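Local coordinates for leucine-rich repeat protein TpLRR (Treponema pallidum, PDB 6MLX) that is of unknown function but, as a secreted, periplasmic leucine-rich repeat protein of the syphilis spirochaete, may present its repeat surface for binding other molecules, at residues A[34-48]-A[61-73]. Residues are numbered along the deposited sequence; the frame is centred on the assembly and turned at random.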
# COMPACT_ATOMS: atom_id res chain seq x y z
N VAL A 34 -7.27 -15.48 -6.26
CA VAL A 34 -7.14 -16.14 -4.97
C VAL A 34 -8.12 -15.47 -4.02
O VAL A 34 -8.21 -14.23 -3.98
CB VAL A 34 -5.69 -16.04 -4.44
CG1 VAL A 34 -5.60 -16.42 -2.96
CG2 VAL A 34 -4.79 -16.92 -5.27
N VAL A 35 -8.92 -16.27 -3.33
CA VAL A 35 -9.67 -15.83 -2.17
C VAL A 35 -9.02 -16.51 -0.98
O VAL A 35 -9.23 -17.70 -0.73
CB VAL A 35 -11.16 -16.18 -2.26
CG1 VAL A 35 -11.88 -15.73 -0.99
CG2 VAL A 35 -11.79 -15.53 -3.49
N LEU A 36 -8.18 -15.76 -0.27
CA LEU A 36 -7.46 -16.30 0.87
C LEU A 36 -8.45 -16.80 1.92
O LEU A 36 -9.31 -16.02 2.37
CB LEU A 36 -6.57 -15.23 1.48
CG LEU A 36 -5.53 -15.79 2.42
CD1 LEU A 36 -4.52 -16.52 1.57
CD2 LEU A 36 -4.88 -14.68 3.24
N PRO A 37 -8.35 -18.06 2.35
CA PRO A 37 -9.29 -18.57 3.36
C PRO A 37 -9.20 -17.78 4.65
O PRO A 37 -8.12 -17.39 5.09
CB PRO A 37 -8.83 -20.03 3.56
CG PRO A 37 -7.36 -20.01 3.22
CD PRO A 37 -7.28 -19.04 2.04
N SER A 38 -10.36 -17.53 5.25
CA SER A 38 -10.38 -16.86 6.54
C SER A 38 -9.81 -17.73 7.64
O SER A 38 -9.46 -17.20 8.70
CB SER A 38 -11.81 -16.46 6.87
OG SER A 38 -12.66 -17.58 6.72
N GLN A 39 -9.73 -19.04 7.42
CA GLN A 39 -9.21 -19.95 8.43
C GLN A 39 -8.57 -21.16 7.76
O GLN A 39 -8.92 -21.54 6.64
CB GLN A 39 -10.33 -20.40 9.40
CG GLN A 39 -11.52 -21.10 8.75
CD GLN A 39 -11.27 -22.58 8.50
OE1 GLN A 39 -10.47 -23.21 9.19
NE2 GLN A 39 -11.97 -23.15 7.50
N ILE A 40 -7.60 -21.76 8.45
CA ILE A 40 -7.08 -23.08 8.09
C ILE A 40 -7.22 -23.99 9.29
O ILE A 40 -6.70 -23.68 10.37
CB ILE A 40 -5.61 -23.03 7.62
CG1 ILE A 40 -5.54 -22.53 6.18
CG2 ILE A 40 -4.99 -24.43 7.68
CD1 ILE A 40 -4.16 -22.63 5.60
N ASP A 41 -7.93 -25.10 9.10
CA ASP A 41 -8.16 -26.10 10.14
C ASP A 41 -8.52 -25.45 11.47
O ASP A 41 -7.93 -25.71 12.52
CB ASP A 41 -6.94 -27.02 10.25
CG ASP A 41 -6.83 -27.92 9.04
OD1 ASP A 41 -7.86 -28.54 8.68
OD2 ASP A 41 -5.74 -27.97 8.42
N GLY A 42 -9.53 -24.59 11.40
CA GLY A 42 -10.07 -23.96 12.58
C GLY A 42 -9.23 -22.85 13.17
O GLY A 42 -9.56 -22.36 14.25
N LEU A 43 -8.15 -22.45 12.51
CA LEU A 43 -7.47 -21.27 13.01
C LEU A 43 -7.61 -20.12 12.02
O LEU A 43 -7.58 -20.35 10.80
CB LEU A 43 -6.00 -21.52 13.30
CG LEU A 43 -5.80 -22.31 14.59
CD1 LEU A 43 -4.34 -22.27 15.03
CD2 LEU A 43 -6.74 -21.78 15.69
N PRO A 44 -7.76 -18.88 12.50
CA PRO A 44 -7.91 -17.75 11.58
C PRO A 44 -6.60 -17.40 10.90
O PRO A 44 -5.51 -17.52 11.48
CB PRO A 44 -8.37 -16.62 12.51
CG PRO A 44 -7.72 -16.95 13.82
CD PRO A 44 -7.84 -18.46 13.91
N VAL A 45 -6.71 -16.95 9.65
CA VAL A 45 -5.56 -16.54 8.85
C VAL A 45 -5.31 -15.05 9.11
O VAL A 45 -6.10 -14.20 8.68
CB VAL A 45 -5.79 -16.82 7.36
CG1 VAL A 45 -4.65 -16.23 6.53
CG2 VAL A 45 -5.92 -18.32 7.10
N VAL A 46 -4.21 -14.74 9.80
CA VAL A 46 -4.00 -13.41 10.36
C VAL A 46 -2.87 -12.63 9.69
O VAL A 46 -2.72 -11.43 9.98
CB VAL A 46 -3.75 -13.47 11.88
CG1 VAL A 46 -4.98 -14.00 12.59
CG2 VAL A 46 -2.56 -14.35 12.17
N GLU A 47 -2.06 -13.26 8.84
CA GLU A 47 -0.91 -12.58 8.28
C GLU A 47 -0.58 -13.13 6.89
O GLU A 47 -0.69 -14.34 6.66
CB GLU A 47 0.30 -12.70 9.21
CG GLU A 47 1.59 -12.12 8.66
CD GLU A 47 2.70 -12.11 9.71
OE1 GLU A 47 3.89 -12.08 9.33
OE2 GLU A 47 2.37 -12.14 10.91
N VAL A 48 -0.21 -12.24 5.98
CA VAL A 48 0.41 -12.63 4.71
C VAL A 48 1.89 -12.31 4.82
O VAL A 48 2.28 -11.13 4.78
CB VAL A 48 -0.23 -11.90 3.51
CG1 VAL A 48 0.48 -12.30 2.21
CG2 VAL A 48 -1.72 -12.18 3.42
N ARG A 61 -6.77 -10.82 -9.32
CA ARG A 61 -7.57 -10.41 -8.17
C ARG A 61 -7.17 -11.24 -6.97
O ARG A 61 -6.99 -12.46 -7.07
CB ARG A 61 -9.08 -10.57 -8.44
CG ARG A 61 -9.60 -10.00 -9.73
CD ARG A 61 -10.80 -10.81 -10.21
NE ARG A 61 -10.98 -10.75 -11.66
CZ ARG A 61 -10.91 -11.81 -12.46
NH1 ARG A 61 -10.68 -13.03 -11.95
NH2 ARG A 61 -11.08 -11.67 -13.78
N VAL A 62 -7.04 -10.58 -5.82
CA VAL A 62 -6.75 -11.22 -4.54
C VAL A 62 -7.78 -10.71 -3.54
O VAL A 62 -8.06 -9.51 -3.49
CB VAL A 62 -5.33 -10.91 -4.06
CG1 VAL A 62 -5.10 -11.45 -2.65
CG2 VAL A 62 -4.30 -11.49 -5.02
N SER A 63 -8.36 -11.61 -2.76
CA SER A 63 -9.28 -11.24 -1.70
C SER A 63 -8.70 -11.71 -0.38
O SER A 63 -8.36 -12.89 -0.24
CB SER A 63 -10.67 -11.83 -1.95
OG SER A 63 -11.51 -11.66 -0.82
N LEU A 64 -8.58 -10.80 0.58
CA LEU A 64 -8.08 -11.20 1.88
C LEU A 64 -9.21 -11.19 2.91
O LEU A 64 -10.09 -10.33 2.86
CB LEU A 64 -6.96 -10.27 2.35
CG LEU A 64 -5.85 -10.06 1.30
CD1 LEU A 64 -4.80 -9.06 1.78
CD2 LEU A 64 -5.21 -11.39 0.96
N PRO A 65 -9.20 -12.13 3.86
CA PRO A 65 -10.24 -12.18 4.89
C PRO A 65 -10.02 -11.14 5.98
O PRO A 65 -8.89 -10.73 6.26
CB PRO A 65 -10.09 -13.59 5.47
CG PRO A 65 -8.61 -13.87 5.33
CD PRO A 65 -8.26 -13.27 3.98
N SER A 66 -11.13 -10.77 6.64
CA SER A 66 -11.09 -9.76 7.70
C SER A 66 -10.12 -10.11 8.83
O SER A 66 -9.69 -9.22 9.57
CB SER A 66 -12.49 -9.53 8.24
OG SER A 66 -13.21 -10.75 8.30
N SER A 67 -9.75 -11.39 8.96
CA SER A 67 -8.81 -11.82 9.98
C SER A 67 -7.37 -11.39 9.70
O SER A 67 -6.54 -11.45 10.62
CB SER A 67 -8.88 -13.34 10.12
OG SER A 67 -8.97 -13.93 8.83
N VAL A 68 -7.04 -10.97 8.48
CA VAL A 68 -5.66 -10.62 8.19
C VAL A 68 -5.34 -9.26 8.79
O VAL A 68 -5.98 -8.25 8.47
CB VAL A 68 -5.37 -10.64 6.68
CG1 VAL A 68 -4.03 -9.98 6.42
CG2 VAL A 68 -5.37 -12.08 6.17
N ARG A 69 -4.33 -9.23 9.65
CA ARG A 69 -3.91 -8.03 10.35
C ARG A 69 -2.69 -7.37 9.72
O ARG A 69 -2.48 -6.17 9.92
CB ARG A 69 -3.58 -8.37 11.81
CG ARG A 69 -4.75 -8.93 12.61
CD ARG A 69 -5.65 -7.78 13.09
NE ARG A 69 -6.78 -8.23 13.91
CZ ARG A 69 -8.00 -8.51 13.43
NH1 ARG A 69 -8.26 -8.40 12.13
NH2 ARG A 69 -8.97 -8.91 14.26
N MET A 70 -1.91 -8.13 8.96
CA MET A 70 -0.57 -7.72 8.58
C MET A 70 -0.24 -8.24 7.18
O MET A 70 -0.47 -9.42 6.89
CB MET A 70 0.45 -8.27 9.59
CG MET A 70 1.84 -8.46 9.02
SD MET A 70 2.60 -6.85 8.96
CE MET A 70 2.80 -6.56 10.72
N ILE A 71 0.29 -7.37 6.33
CA ILE A 71 0.85 -7.77 5.04
C ILE A 71 2.35 -7.48 5.08
O ILE A 71 2.76 -6.32 5.22
CB ILE A 71 0.17 -7.04 3.87
CG1 ILE A 71 -1.31 -7.41 3.81
CG2 ILE A 71 0.86 -7.36 2.54
CD1 ILE A 71 -2.09 -6.68 2.75
N GLY A 72 3.16 -8.54 4.98
CA GLY A 72 4.59 -8.44 5.19
C GLY A 72 5.35 -7.85 4.01
O GLY A 72 4.80 -7.56 2.95
N GLN A 73 6.66 -7.68 4.21
CA GLN A 73 7.47 -6.97 3.23
C GLN A 73 7.51 -7.72 1.90
O GLN A 73 7.55 -8.95 1.85
CB GLN A 73 8.89 -6.77 3.76
CG GLN A 73 9.68 -8.07 3.91
CD GLN A 73 11.18 -7.87 3.87
OE1 GLN A 73 11.70 -6.93 4.47
NE2 GLN A 73 11.90 -8.75 3.15
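Two short parallel ladders join neighbouring coils of this leucine-rich repeat solenoid: Val34 and Val35 pair with Val62 and Ser63, and Glu47 and Val48 with Met70 and Ile71. On the first ladder Val34 O accepts Ser63 N at 2.9 Å, and Ser63 O in turn receives Leu36 N. On the second, Met70 O takes Val48 N and Val48 O takes Gly72 N at 2.7 Å, both nearly straight.

Between the ladders Leu36 reaches into the core. A chi1 of -165° swings its isobutyl group away from its own backbone N, bringing CD2 to 4.0 Å from Leu64 CD2 and to 3.9 Å from Val68 CG2, across the Val68 side chain at about a right angle; Phe11 also touches Leu36 from the N-terminal part of the chain. The Pro65 ring packs tightly on Ser38, its CB 3.5 Å from Ser38 CA.

The turn from Pro65 to Val68, which links the two strands of 61-73, is tied down by Ser67, whose OG donates to Val45 O at 2.9 Å, tilted from the carbonyl plane. In 34-48 a hairpin turning from Ile40 to Leu43 makes the link instead. Next along, Val46 O receives Arg69 N at 2.7 Å from above its carbonyl plane. Beyond it Glu47 and Met70 run side by side, CG to CG 3.7 Å. Coil-to-coil parallel strands with buried aliphatic side chains between them recur in leucine-rich repeat solenoids.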